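Local atomic coordinates of transcriptional regulator ComR (Streptococcus vestibularis F0396, PDB entry 6HU8), a protein that regulates competence in streptococci, probably by binding DNA through its helix-turn-helix domain, with a tetratricopeptide domain of the kind that senses signalling peptides. Residues Arg190-Asn195 against Ile230-Ala235; Ile183-Val188 against Ser222-Leu227; Leu85-Thr90 against Tyr202-Phe207. All coordinates share one frame; numbering follows the deposited sequence.

Interaction 1 of 3, residues Arg190-Asn195 against Ile230-Ala235; sequences RVLKQN and IDKLLA
Val191 marks the edge of this contact: its O lies 4.2 Å from Lys232 NZ, and its side chain stays back. Leu192 does more. Its CD2 reaches Lys232 CB at 4.1 Å, so the end of one branch rests on the root of the lysine chain. Leu192 O also faces the ammonium group. The modelled distance from Leu192 O to Lys232 NZ is 2.3 Å, too short to be taken literally, and the strength of that bond is doubtful. Lys193 turns its side chain away. At Gln194 the sound bond forms: Lys232 NZ donates to Gln194 O at 2.9 Å, tilted 22° from the carbonyl plane. Gln194 NE2 donates nearly straight (172°) to Arg190 O at 2.8 Å, from above the carbonyl plane, and Lys193 N reaches the same oxygen from the opposite face. The Gln194 amide also bonds the backbone of Lys156 and Phe158, which helps hold the turn. Lys232 starts with CG anti to the backbone N, then bends at chi2 (83°) and again at chi4, which carries NZ across to the carbonyls. Leu210 of helix 200-219 and Ile196 also touch its chain. Carbonyl oxygens at the end of helix 181-192 and in the loop just after it face the lysine charge from helix 226-240. At Leu192 O that charge probably interacts favourably with the C-terminal end of the helix dipole.

Interaction 2 of 3, residues Ile183-Val188 against Ser222-Leu227; sequences IFDRIV and SFKDFL
Asp185 OD1 and Ser222 OG grip one water molecule between them. The water donates to Asp185 OD1 at 2.9 Å and lies 2.5 Å from Ser222 OG. Asp185 OD1 and Ser222 OG are 4.3 Å apart, too far for a direct bond, so the water is what joins them. The other carboxylate oxygen of Asp185 takes a charged partner. Lys224 NZ meets Asp185 OD2 at 3.3 Å, a salt bridge whose hydrogen bond is weak. Lys224 CE sits almost as near, 3.5 Å from Asp185 OD2. The two side chains cross at about a right angle. Lys224 begins with CG between the backbone N and the carbonyl carbon (chi1 63°), and bends at chi2 and chi4 bring its ammonium to the aspartate. Lys181 adds a second, long and weak ion pair to the same oxygen.

Both segments belong to the all-helical tetratricopeptide domain. The first lies on helix 181-192. The second runs from the link after helix 200-219 into the first residues of helix 226-240, and it contains a type II beta turn from Phe223 to Phe226. Asp225 takes a positive phi (65°) in that turn. Lys217 NZ bonds the carbonyl oxygens of Ser222 and Lys224, which ties the turn back to the preceding helix.

Beside the water bridge, Phe184 meets the same serine: Phe184 CE2 lies 4.0 Å from Ser222 OG, oblique to the ring. Val188 CG2, from the next turn of the same helix, lies 3.5 Å above one face of the Phe184 ring, toward its rim. Tyr179, which meets that ring edge-to-face, also touches Ser222, while Leu173 and Leu216 pack on the Phe184 side chain.

Interaction 3 of 3, residues Leu85-Thr90 against Tyr202-Phe207; sequences LIKFPT and YNIALF
Within the helical tetratricopeptide domain, the C-terminal end of helix 76-87 packs against helix 200-219, which lies far along the chain. Ile204 fills the join. Its CB points toward the 85-90 segment, and its two branches meet two successive backbone carbonyls. Ile204 CG2 lies 3.5 Å from Ile86 O. The longer branch goes further. With CG1 beside the backbone N (chi1 -71°) and the chain then extended, Ile204 CD1 arrives 3.2 Å from Lys87 O. Ile204 CD1 is also 3.5 Å from Lys87 CA, so it presses on the backbone itself and touches the lysine side chain less closely. This is apolar packing against the main chain, with a close approach of a methyl to a carbonyl oxygen. Ile86 contributes through its carbonyl, and its side chain touches Thr160 of helix 160-173. Phe242 also touches Ile204. Pro89, two residues after Lys87, packs on Tyr245, whose ring meets that of Phe207. The Lys87 side chain points away from its first bond onward, and Lys87 CB lies 4.3 Å from Ile204 CD1.

Overall arrangement
From the N terminus, the chain first reaches 85-90, which waits more than a hundred residues for its partner 202-207; interaction 3 closes this longest loop. Before that closure the chain passes 183-188 and then 190-195 on helix 181-192. Interaction 2 closes next, at 222-227, and interaction 1 last, at 230-235. All three loops cross one another, and none lies wholly within another. Interactions 1 and 2 join helix 181-192 and the loop after it to helix 226-240 and the turn leading into it, with helix 200-219 between in sequence. Interaction 3 brings helix 76-87 onto helix 200-219. Interactions 1 and 3 touch, with Leu233 CD2 3.4 Å from Phe207 CE1. Interactions 2 and 3 do not touch.

Interaction 1 of 3, residues Arg190-Asn195 against Ile230-Ala235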
loop_
_atom_site.group_PDB
_atom_site.type_symbol
_atom_site.label_atom_id
_atom_site.label_comp_id
_atom_site.label_asym_id
_atom_site.label_seq_id
_atom_site.Cartn_x
_atom_site.Cartn_y
_atom_site.Cartn_z
ATOM N N ARG A 190 3.464 13.341 2.994
ATOM C CA ARG A 190 4.644 12.489 3.017
ATOM C C ARG A 190 4.707 11.635 1.754
ATOM O O ARG A 190 5.790 11.367 1.231
ATOM C CB ARG A 190 4.654 11.614 4.275
ATOM C CG ARG A 190 6.006 11.000 4.555
ATOM C CD ARG A 190 7.076 12.085 4.636
ATOM N NE ARG A 190 6.997 12.837 5.890
ATOM C CZ ARG A 190 7.695 13.942 6.147
ATOM N NH1 ARG A 190 8.527 14.433 5.232
ATOM N NH2 ARG A 190 7.561 14.556 7.322
ATOM N N VAL A 191 3.549 11.220 1.251
ATOM C CA VAL A 191 3.505 10.493 -0.017
ATOM C C VAL A 191 4.074 11.350 -1.142
ATOM O O VAL A 191 4.874 10.877 -1.951
ATOM C CB VAL A 191 2.075 10.058 -0.387
ATOM C CG1 VAL A 191 2.006 9.631 -1.859
ATOM C CG2 VAL A 191 1.623 8.928 0.526
ATOM N N LEU A 192 3.674 12.621 -1.158
ATOM C CA LEU A 192 4.116 13.572 -2.169
ATOM C C LEU A 192 5.624 13.845 -2.152
ATOM O O LEU A 192 6.184 14.278 -3.163
ATOM C CB LEU A 192 3.352 14.890 -2.011
ATOM C CG LEU A 192 1.903 14.838 -2.490
ATOM C CD1 LEU A 192 1.178 16.154 -2.204
ATOM C CD2 LEU A 192 1.870 14.490 -3.979
ATOM N N LYS A 193 6.287 13.575 -1.032
ATOM C CA LYS A 193 7.725 13.841 -0.923
ATOM C C LYS A 193 8.603 12.619 -1.170
ATOM O O LYS A 193 9.830 12.710 -1.082
ATOM C CB LYS A 193 8.062 14.407 0.454
ATOM C CG LYS A 193 7.504 15.790 0.748
ATOM C CD LYS A 193 7.850 16.185 2.185
ATOM C CE LYS A 193 7.269 17.535 2.577
ATOM N NZ LYS A 193 7.845 17.960 3.886
ATOM N N GLN A 194 7.996 11.476 -1.476
ATOM C CA GLN A 194 8.782 10.263 -1.690
ATOM C C GLN A 194 9.640 10.390 -2.936
ATOM O O GLN A 194 9.185 10.879 -3.982
ATOM C CB GLN A 194 7.874 9.029 -1.796
ATOM C CG GLN A 194 7.108 8.718 -0.510
ATOM C CD GLN A 194 8.024 8.591 0.695
ATOM O OE1 GLN A 194 8.872 7.704 0.746
ATOM N NE2 GLN A 194 7.863 9.487 1.664
ATOM N N ASN A 195 10.892 9.965 -2.820
ATOM C CA ASN A 195 11.747 9.875 -3.985
ATOM C C ASN A 195 11.116 8.913 -4.978
ATOM O O ASN A 195 10.415 7.984 -4.579
ATOM C CB ASN A 195 13.159 9.415 -3.608
ATOM C CG ASN A 195 14.023 9.144 -4.833
ATOM O OD1 ASN A 195 14.280 10.043 -5.642
ATOM N ND2 ASN A 195 14.461 7.896 -4.987
ATOM N N ILE A 230 -1.332 15.690 -9.264
ATOM C CA ILE A 230 -1.294 15.376 -10.700
ATOM C C ILE A 230 0.145 15.342 -11.192
ATOM O O ILE A 230 0.539 14.450 -11.946
ATOM C CB ILE A 230 -2.102 16.402 -11.544
ATOM C CG1 ILE A 230 -3.585 16.384 -11.133
ATOM C CG2 ILE A 230 -1.911 16.145 -13.055
ATOM C CD1 ILE A 230 -4.272 15.041 -11.391
ATOM N N ASP A 231 0.926 16.324 -10.753
ATOM C CA ASP A 231 2.319 16.455 -11.169
ATOM C C ASP A 231 3.157 15.237 -10.760
ATOM O O ASP A 231 4.022 14.757 -11.515
ATOM C CB ASP A 231 2.907 17.737 -10.577
ATOM C CG ASP A 231 2.487 18.981 -11.352
ATOM O OD1 ASP A 231 2.179 18.857 -12.550
ATOM O OD2 ASP A 231 2.464 20.080 -10.767
ATOM N N LYS A 232 2.894 14.734 -9.562
ATOM C CA LYS A 232 3.645 13.591 -9.065
ATOM C C LYS A 232 3.268 12.355 -9.869
ATOM O O LYS A 232 4.137 11.564 -10.259
ATOM C CB LYS A 232 3.386 13.366 -7.574
ATOM C CG LYS A 232 4.386 12.390 -6.922
ATOM C CD LYS A 232 5.671 13.096 -6.535
ATOM C CE LYS A 232 6.632 12.171 -5.773
ATOM N NZ LYS A 232 7.299 12.908 -4.668
ATOM N N LEU A 233 1.969 12.200 -10.130
ATOM C CA LEU A 233 1.486 11.088 -10.946
ATOM C C LEU A 233 2.176 11.038 -12.314
ATOM O O LEU A 233 2.604 9.969 -12.770
ATOM C CB LEU A 233 -0.027 11.188 -11.134
ATOM C CG LEU A 233 -0.883 10.733 -9.966
ATOM C CD1 LEU A 233 -2.223 11.418 -10.108
ATOM C CD2 LEU A 233 -1.032 9.220 -10.002
ATOM N N LEU A 234 2.289 12.199 -12.957
ATOM C CA LEU A 234 2.931 12.289 -14.259
ATOM C C LEU A 234 4.433 12.025 -14.128
ATOM O O LEU A 234 5.046 11.407 -15.009
ATOM C CB LEU A 234 2.670 13.662 -14.901
ATOM C CG LEU A 234 1.227 13.972 -15.314
ATOM C CD1 LEU A 234 1.126 15.330 -15.989
ATOM C CD2 LEU A 234 0.684 12.896 -16.236
ATOM N N ALA A 235 5.030 12.485 -13.031
ATOM C CA ALA A 235 6.454 12.212 -12.775
ATOM C C ALA A 235 6.739 10.722 -12.606
ATOM O O ALA A 235 7.764 10.220 -13.089
ATOM C CB ALA A 235 6.931 12.969 -11.547
#

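Interaction 2 of 3, residues Ile183-Val188 against Ser222-Leu227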
loop_
_atom_site.group_PDB
_atom_site.type_symbol
_atom_site.label_atom_id
_atom_site.label_comp_id
_atom_site.label_asym_id
_atom_site.label_seq_id
_atom_site.Cartn_x
_atom_site.Cartn_y
_atom_site.Cartn_z
ATOM N N ILE A 183 -4.595 13.409 9.933
ATOM C CA ILE A 183 -3.942 12.194 9.467
ATOM C C ILE A 183 -3.820 12.206 7.948
ATOM O O ILE A 183 -2.732 11.972 7.404
ATOM C CB ILE A 183 -4.702 10.932 9.901
ATOM C CG1 ILE A 183 -4.601 10.735 11.420
ATOM C CG2 ILE A 183 -4.174 9.710 9.152
ATOM C CD1 ILE A 183 -5.282 9.485 11.896
ATOM N N PHE A 184 -4.934 12.486 7.273
ATOM C CA PHE A 184 -4.955 12.505 5.813
ATOM C C PHE A 184 -3.890 13.446 5.254
ATOM O O PHE A 184 -3.064 13.048 4.426
ATOM C CB PHE A 184 -6.340 12.907 5.300
ATOM C CG PHE A 184 -6.454 12.917 3.790
ATOM C CD1 PHE A 184 -6.623 11.728 3.082
ATOM C CD2 PHE A 184 -6.391 14.115 3.077
ATOM C CE1 PHE A 184 -6.726 11.731 1.687
ATOM C CE2 PHE A 184 -6.494 14.130 1.677
ATOM C CZ PHE A 184 -6.668 12.938 0.986
ATOM N N ASP A 185 -3.880 14.687 5.728
ATOM C CA ASP A 185 -2.922 15.661 5.216
ATOM C C ASP A 185 -1.482 15.244 5.504
ATOM O O ASP A 185 -0.592 15.475 4.688
ATOM C CB ASP A 185 -3.184 17.059 5.801
ATOM C CG ASP A 185 -4.506 17.657 5.335
ATOM O OD1 ASP A 185 -5.171 17.054 4.468
ATOM O OD2 ASP A 185 -4.883 18.740 5.834
ATOM N N ARG A 186 -1.241 14.636 6.662
ATOM C CA ARG A 186 0.107 14.182 6.978
ATOM C C ARG A 186 0.538 13.083 6.016
ATOM O O ARG A 186 1.661 13.089 5.512
ATOM C CB ARG A 186 0.203 13.669 8.414
ATOM C CG ARG A 186 1.614 13.228 8.811
ATOM C CD ARG A 186 1.620 11.902 9.581
ATOM N NE ARG A 186 0.464 11.768 10.469
ATOM C CZ ARG A 186 0.442 12.140 11.751
ATOM N NH1 ARG A 186 -0.661 11.969 12.475
ATOM N NH2 ARG A 186 1.521 12.680 12.310
ATOM N N ILE A 187 -0.357 12.135 5.767
ATOM C CA ILE A 187 -0.024 11.027 4.874
ATOM C C ILE A 187 0.196 11.530 3.444
ATOM O O ILE A 187 1.223 11.226 2.820
ATOM C CB ILE A 187 -1.124 9.941 4.900
ATOM C CG1 ILE A 187 -1.093 9.180 6.233
ATOM C CG2 ILE A 187 -0.947 8.966 3.765
ATOM C CD1 ILE A 187 0.225 8.489 6.497
ATOM N N VAL A 188 -0.754 12.322 2.937
ATOM C CA VAL A 188 -0.650 12.877 1.588
ATOM C C VAL A 188 0.662 13.623 1.429
ATOM O O VAL A 188 1.381 13.419 0.454
ATOM C CB VAL A 188 -1.823 13.839 1.250
ATOM C CG1 VAL A 188 -1.590 14.512 -0.096
ATOM C CG2 VAL A 188 -3.141 13.087 1.245
ATOM N N SER A 222 -10.908 18.265 -0.705
ATOM C CA SER A 222 -9.637 18.706 -0.163
ATOM C C SER A 222 -8.762 19.138 -1.334
ATOM O O SER A 222 -7.803 18.457 -1.686
ATOM C CB SER A 222 -8.980 17.579 0.636
ATOM O OG SER A 222 -7.697 17.951 1.118
ATOM N N PHE A 223 -9.100 20.265 -1.948
ATOM C CA PHE A 223 -8.526 20.594 -3.253
ATOM C C PHE A 223 -7.129 21.215 -3.189
ATOM O O PHE A 223 -6.471 21.373 -4.233
ATOM C CB PHE A 223 -9.480 21.507 -4.026
ATOM C CG PHE A 223 -10.683 20.789 -4.573
ATOM C CD1 PHE A 223 -10.543 19.861 -5.584
ATOM C CD2 PHE A 223 -11.941 21.017 -4.055
ATOM C CE1 PHE A 223 -11.638 19.188 -6.086
ATOM C CE2 PHE A 223 -13.039 20.346 -4.549
ATOM C CZ PHE A 223 -12.884 19.434 -5.573
ATOM N N LYS A 224 -6.657 21.535 -1.982
ATOM C CA LYS A 224 -5.309 22.084 -1.839
ATOM C C LYS A 224 -4.277 21.077 -2.347
ATOM O O LYS A 224 -4.384 19.884 -2.070
ATOM C CB LYS A 224 -5.012 22.467 -0.388
ATOM C CG LYS A 224 -5.012 21.293 0.603
ATOM C CD LYS A 224 -4.043 21.543 1.758
ATOM C CE LYS A 224 -4.333 20.629 2.947
ATOM N NZ LYS A 224 -5.636 20.980 3.586
ATOM N N ASP A 225 -3.305 21.573 -3.116
ATOM C CA ASP A 225 -2.236 20.759 -3.705
ATOM C C ASP A 225 -2.708 19.718 -4.735
ATOM O O ASP A 225 -1.942 18.795 -5.060
ATOM C CB ASP A 225 -1.434 20.035 -2.609
ATOM C CG ASP A 225 -0.680 20.993 -1.709
ATOM O OD1 ASP A 225 0.437 21.413 -2.089
ATOM O OD2 ASP A 225 -1.209 21.323 -0.624
ATOM N N PHE A 226 -3.935 19.849 -5.254
ATOM C CA PHE A 226 -4.449 18.830 -6.175
ATOM C C PHE A 226 -3.552 18.690 -7.408
ATOM O O PHE A 226 -3.249 17.574 -7.831
ATOM C CB PHE A 226 -5.892 19.125 -6.621
ATOM C CG PHE A 226 -6.501 18.022 -7.463
ATOM C CD1 PHE A 226 -6.332 18.006 -8.847
ATOM C CD2 PHE A 226 -7.232 17.002 -6.875
ATOM C CE1 PHE A 226 -6.874 16.988 -9.618
ATOM C CE2 PHE A 226 -7.779 15.978 -7.641
ATOM C CZ PHE A 226 -7.599 15.976 -9.017
ATOM N N LEU A 227 -3.116 19.812 -7.977
ATOM C CA LEU A 227 -2.283 19.754 -9.177
ATOM C C LEU A 227 -0.882 19.267 -8.828
ATOM O O LEU A 227 -0.158 18.775 -9.686
ATOM C CB LEU A 227 -2.225 21.115 -9.870
ATOM C CG LEU A 227 -3.553 21.635 -10.420
ATOM C CD1 LEU A 227 -3.370 23.018 -11.048
ATOM C CD2 LEU A 227 -4.125 20.650 -11.433
HETATM O O HOH W 1 -7.854 17.671 3.642
#

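Interaction 3 of 3, residues Leu85-Thr90 against Tyr202-Phe207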
loop_
_atom_site.group_PDB
_atom_site.type_symbol
_atom_site.label_atom_id
_atom_site.label_comp_id
_atom_site.label_asym_id
_atom_site.label_seq_id
_atom_site.Cartn_x
_atom_site.Cartn_y
_atom_site.Cartn_z
ATOM N N LEU A 85 3.688 -9.957 -9.017
ATOM C CA LEU A 85 2.328 -9.668 -8.542
ATOM C C LEU A 85 2.004 -8.170 -8.462
ATOM O O LEU A 85 0.980 -7.718 -8.972
ATOM C CB LEU A 85 2.114 -10.315 -7.155
ATOM C CG LEU A 85 0.970 -9.759 -6.297
ATOM C CD1 LEU A 85 -0.364 -9.975 -6.984
ATOM C CD2 LEU A 85 0.939 -10.360 -4.878
ATOM N N ILE A 86 2.870 -7.410 -7.801
ATOM C CA ILE A 86 2.642 -5.989 -7.568
ATOM C C ILE A 86 2.720 -5.180 -8.861
ATOM O O ILE A 86 2.035 -4.166 -9.007
ATOM C CB ILE A 86 3.654 -5.439 -6.543
ATOM C CG1 ILE A 86 3.474 -6.155 -5.200
ATOM C CG2 ILE A 86 3.508 -3.922 -6.373
ATOM C CD1 ILE A 86 4.202 -5.509 -4.058
ATOM N N LYS A 87 3.546 -5.655 -9.793
ATOM C CA LYS A 87 3.767 -5.009 -11.094
ATOM C C LYS A 87 2.603 -5.231 -12.068
ATOM O O LYS A 87 2.463 -4.515 -13.060
ATOM C CB LYS A 87 5.067 -5.528 -11.727
ATOM C CG LYS A 87 6.290 -4.701 -11.387
ATOM C CD LYS A 87 7.583 -5.491 -11.578
ATOM C CE LYS A 87 7.781 -5.955 -13.007
ATOM N NZ LYS A 87 9.127 -6.578 -13.131
ATOM N N PHE A 88 1.783 -6.234 -11.772
ATOM C CA PHE A 88 0.666 -6.652 -12.618
ATOM C C PHE A 88 -0.516 -5.660 -12.557
ATOM O O PHE A 88 -1.182 -5.550 -11.523
ATOM C CB PHE A 88 0.227 -8.056 -12.171
ATOM C CG PHE A 88 -0.651 -8.778 -13.151
ATOM C CD1 PHE A 88 -1.995 -8.463 -13.270
ATOM C CD2 PHE A 88 -0.138 -9.807 -13.925
ATOM C CE1 PHE A 88 -2.804 -9.138 -14.166
ATOM C CE2 PHE A 88 -0.944 -10.489 -14.820
ATOM C CZ PHE A 88 -2.281 -10.150 -14.941
ATOM N N PRO A 89 -0.779 -4.925 -13.657
ATOM C CA PRO A 89 -1.930 -4.010 -13.641
ATOM C C PRO A 89 -3.226 -4.714 -14.046
ATOM O O PRO A 89 -3.179 -5.733 -14.735
ATOM C CB PRO A 89 -1.541 -2.947 -14.669
ATOM C CG PRO A 89 -0.764 -3.729 -15.693
ATOM C CD PRO A 89 -0.031 -4.836 -14.925
ATOM N N THR A 90 -4.369 -4.189 -13.614
ATOM C CA THR A 90 -5.644 -4.789 -13.986
ATOM C C THR A 90 -6.503 -3.830 -14.799
ATOM O O THR A 90 -7.322 -4.263 -15.611
ATOM C CB THR A 90 -6.446 -5.233 -12.756
ATOM O OG1 THR A 90 -6.551 -4.135 -11.840
ATOM C CG2 THR A 90 -5.765 -6.410 -12.065
ATOM N N TYR A 202 7.660 -0.608 -6.960
ATOM C CA TYR A 202 7.509 0.481 -6.001
ATOM C C TYR A 202 6.697 1.613 -6.619
ATOM O O TYR A 202 5.782 2.180 -5.988
ATOM C CB TYR A 202 8.880 0.998 -5.540
ATOM C CG TYR A 202 8.785 2.106 -4.503
ATOM C CD1 TYR A 202 8.730 1.814 -3.143
ATOM C CD2 TYR A 202 8.739 3.441 -4.884
ATOM C CE1 TYR A 202 8.646 2.820 -2.199
ATOM C CE2 TYR A 202 8.649 4.448 -3.947
ATOM C CZ TYR A 202 8.601 4.135 -2.608
ATOM O OH TYR A 202 8.502 5.141 -1.668
ATOM N N ASN A 203 7.025 1.943 -7.863
ATOM C CA ASN A 203 6.357 3.044 -8.537
ATOM C C ASN A 203 4.897 2.724 -8.819
ATOM O O ASN A 203 4.064 3.624 -8.830
ATOM C CB ASN A 203 7.079 3.403 -9.826
ATOM C CG ASN A 203 8.426 4.028 -9.569
ATOM O OD1 ASN A 203 8.714 4.457 -8.453
ATOM N ND2 ASN A 203 9.263 4.082 -10.592
ATOM N N ILE A 204 4.571 1.453 -9.033
ATOM C CA ILE A 204 3.167 1.103 -9.231
ATOM C C ILE A 204 2.378 1.286 -7.924
ATOM O O ILE A 204 1.264 1.808 -7.942
ATOM C CB ILE A 204 3.014 -0.324 -9.756
ATOM C CG1 ILE A 204 3.493 -0.364 -11.211
ATOM C CG2 ILE A 204 1.576 -0.750 -9.719
ATOM C CD1 ILE A 204 3.180 -1.648 -11.952
ATOM N N ALA A 205 2.953 0.869 -6.797
ATOM C CA ALA A 205 2.291 1.061 -5.512
ATOM C C ALA A 205 2.168 2.543 -5.228
ATOM O O ALA A 205 1.132 3.009 -4.761
ATOM C CB ALA A 205 3.053 0.347 -4.377
ATOM N N LEU A 206 3.224 3.293 -5.509
ATOM C CA LEU A 206 3.186 4.736 -5.278
ATOM C C LEU A 206 2.176 5.416 -6.210
ATOM O O LEU A 206 1.419 6.321 -5.800
ATOM C CB LEU A 206 4.585 5.334 -5.463
ATOM C CG LEU A 206 4.709 6.856 -5.374
ATOM C CD1 LEU A 206 4.428 7.346 -3.961
ATOM C CD2 LEU A 206 6.074 7.337 -5.874
ATOM N N PHE A 207 2.154 4.972 -7.465
ATOM C CA PHE A 207 1.218 5.531 -8.423
ATOM C C PHE A 207 -0.225 5.301 -7.957
ATOM O O PHE A 207 -1.057 6.207 -8.010
ATOM C CB PHE A 207 1.431 4.924 -9.812
ATOM C CG PHE A 207 0.516 5.489 -10.854
ATOM C CD1 PHE A 207 0.849 6.657 -11.513
ATOM C CD2 PHE A 207 -0.686 4.867 -11.155
ATOM C CE1 PHE A 207 -0.004 7.201 -12.473
ATOM C CE2 PHE A 207 -1.545 5.401 -12.099
ATOM C CZ PHE A 207 -1.209 6.574 -12.757
#